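Local coordinates for protein Baccell_00875 (Bacteroides cellulosilyticus DSM 14838, PDB 5NO8) that is a polysaccharide lyase that probably removes the rhamnose caps linked to glucuronic acid on complex arabinogalactan proteins, at residues F320-N323 and G324-T328. Sequence-based numbering, arbitrary orientation.
Sequences FYYN and GNKQT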
loop_
_atom_site.group_PDB
_atom_site.type_symbol
_atom_site.label_atom_id
_atom_site.label_comp_id
_atom_site.label_asym_id
_atom_site.label_seq_id
_atom_site.Cartn_x
_atom_site.Cartn_y
_atom_site.Cartn_z
ATOM N N PHE A 320 -13.297 -4.800 20.002
ATOM C CA PHE A 320 -14.664 -4.584 20.488
ATOM C C PHE A 320 -15.474 -5.879 20.391
ATOM O O PHE A 320 -15.375 -6.617 19.417
ATOM C CB PHE A 320 -15.384 -3.509 19.692
ATOM C CG PHE A 320 -14.875 -2.136 19.947
ATOM C CD1 PHE A 320 -15.379 -1.370 20.984
ATOM C CD2 PHE A 320 -13.867 -1.610 19.157
ATOM C CE1 PHE A 320 -14.889 -0.102 21.233
ATOM C CE2 PHE A 320 -13.380 -0.342 19.391
ATOM C CZ PHE A 320 -13.885 0.420 20.426
ATOM N N TYR A 321 -16.287 -6.127 21.413
ATOM C CA TYR A 321 -17.130 -7.313 21.494
ATOM C C TYR A 321 -18.524 -6.787 21.709
ATOM O O TYR A 321 -18.728 -5.922 22.575
ATOM C CB TYR A 321 -16.728 -8.209 22.660
ATOM C CG TYR A 321 -15.321 -8.712 22.541
ATOM C CD1 TYR A 321 -15.024 -9.875 21.824
ATOM C CD2 TYR A 321 -14.272 -7.983 23.083
ATOM C CE1 TYR A 321 -13.715 -10.310 21.693
ATOM C CE2 TYR A 321 -12.973 -8.412 22.943
ATOM C CZ TYR A 321 -12.708 -9.559 22.256
ATOM O OH TYR A 321 -11.406 -9.935 22.122
ATOM N N TYR A 322 -19.485 -7.254 20.914
ATOM C CA TYR A 322 -20.816 -6.628 20.872
ATOM C C TYR A 322 -21.865 -7.615 20.361
ATOM O O TYR A 322 -21.546 -8.597 19.699
ATOM C CB TYR A 322 -20.836 -5.319 20.036
ATOM C CG TYR A 322 -20.345 -5.495 18.632
ATOM C CD1 TYR A 322 -18.978 -5.624 18.369
ATOM C CD2 TYR A 322 -21.223 -5.569 17.565
ATOM C CE1 TYR A 322 -18.516 -5.855 17.081
ATOM C CE2 TYR A 322 -20.770 -5.758 16.280
ATOM C CZ TYR A 322 -19.407 -5.906 16.042
ATOM O OH TYR A 322 -18.956 -6.169 14.740
ATOM N N ASN A 323 -23.119 -7.328 20.707
ATOM C CA ASN A 323 -24.287 -8.077 20.188
ATOM C C ASN A 323 -24.188 -9.592 20.367
ATOM O O ASN A 323 -24.483 -10.384 19.461
ATOM C CB ASN A 323 -24.571 -7.681 18.720
ATOM C CG ASN A 323 -24.957 -6.218 18.560
ATOM O OD1 ASN A 323 -25.135 -5.720 17.433
ATOM N ND2 ASN A 323 -25.047 -5.514 19.649
ATOM N N GLY A 324 -23.689 -9.985 21.522
ATOM C CA GLY A 324 -23.637 -11.388 21.916
ATOM C C GLY A 324 -22.445 -12.154 21.409
ATOM O O GLY A 324 -21.772 -12.803 22.193
ATOM N N ASN A 325 -22.218 -12.147 20.092
ATOM C CA ASN A 325 -21.173 -12.970 19.517
ATOM C C ASN A 325 -20.344 -12.295 18.416
ATOM O O ASN A 325 -19.691 -12.984 17.631
ATOM C CB ASN A 325 -21.808 -14.260 18.983
ATOM C CG ASN A 325 -22.678 -14.035 17.754
ATOM O OD1 ASN A 325 -23.126 -12.938 17.464
ATOM N ND2 ASN A 325 -22.908 -15.105 17.016
ATOM N N LYS A 326 -20.375 -10.975 18.357
ATOM C CA LYS A 326 -19.634 -10.260 17.318
ATOM C C LYS A 326 -18.353 -9.673 17.903
ATOM O O LYS A 326 -18.294 -9.303 19.102
ATOM C CB LYS A 326 -20.480 -9.134 16.732
ATOM C CG LYS A 326 -21.861 -9.536 16.256
ATOM C CD LYS A 326 -21.826 -10.037 14.844
ATOM C CE LYS A 326 -23.223 -10.365 14.355
ATOM N NZ LYS A 326 -23.124 -11.265 13.176
ATOM N N GLN A 327 -17.342 -9.552 17.038
ATOM C CA GLN A 327 -16.093 -8.910 17.411
ATOM C C GLN A 327 -15.450 -8.268 16.230
ATOM O O GLN A 327 -15.546 -8.746 15.103
ATOM C CB GLN A 327 -15.097 -9.856 18.074
ATOM C CG GLN A 327 -14.553 -10.961 17.209
ATOM C CD GLN A 327 -13.575 -11.838 17.969
ATOM O OE1 GLN A 327 -13.882 -12.991 18.285
ATOM N NE2 GLN A 327 -12.390 -11.297 18.266
ATOM N N THR A 328 -14.766 -7.184 16.511
ATOM C CA THR A 328 -13.933 -6.531 15.494
ATOM C C THR A 328 -12.795 -5.834 16.196
ATOM O O THR A 328 -12.743 -5.836 17.428
ATOM C CB THR A 328 -14.780 -5.596 14.578
ATOM O OG1 THR A 328 -14.013 -5.165 13.441
ATOM C CG2 THR A 328 -15.320 -4.373 15.284
#
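Tyr322 and Lys326 close the first rung of a tight beta hairpin by exchanging backbone hydrogen bonds: Lys326 N donates to Tyr322 O and Tyr322 N to Lys326 O, both at 3.0 Å. Two residues farther from the turn on each strand, Phe320 and Thr328 form a second such pair, with Phe320 N 2.8 Å from Thr328 O. Between them lies the non-hydrogen-bonded pair Tyr321-Gln327, where Gln327 CA-H points at Phe320 O (CA to O 3.1 Å) and Tyr321 CA-H at Lys326 O. Within the turn, Asn325 N makes a weak bond to Asn323 O. Gly324 has a positive phi, which favours glycine, and a side chain there would run into Asn323 O.

On the face shared by Phe320, Tyr322, Lys326 and Thr328, the Tyr322 ring lies across the neighbouring strand. Its chi1 of 56° places CG between the backbone N and the carbonyl carbon, swinging the ring over Lys326, whose CB makes a CH-pi contact 3.5 Å from the ring centroid. Thr328 CG2 meets the same ring obliquely, 4.0 Å from Tyr322 CE1, while Thr328 OG1 is hydrogen-bonded to Gly170 O. Were Tyr322 replaced by an alanine, Lys326 CB would probably lose the ring face above it and Thr328 CG2 its aromatic neighbour. On the opposite face, Tyr321 and Gln327 run side by side, Tyr321 CD1 touching Gln327 CB at 3.8 Å, with ring and amide planes 54° apart.

Beyond the pairing, Gln327 N is hydrogen-bonded to Ser172 OG, and Tyr322 and Thr328 touch Ala173, joining the hairpin of strands 314-322 and 326-335 to the loop between strands 163-168 and 175-180. Backbone bonds thus set the register, while the Tyr322 ring packs on the Lys326 methylene and Thr328 methyl on one face.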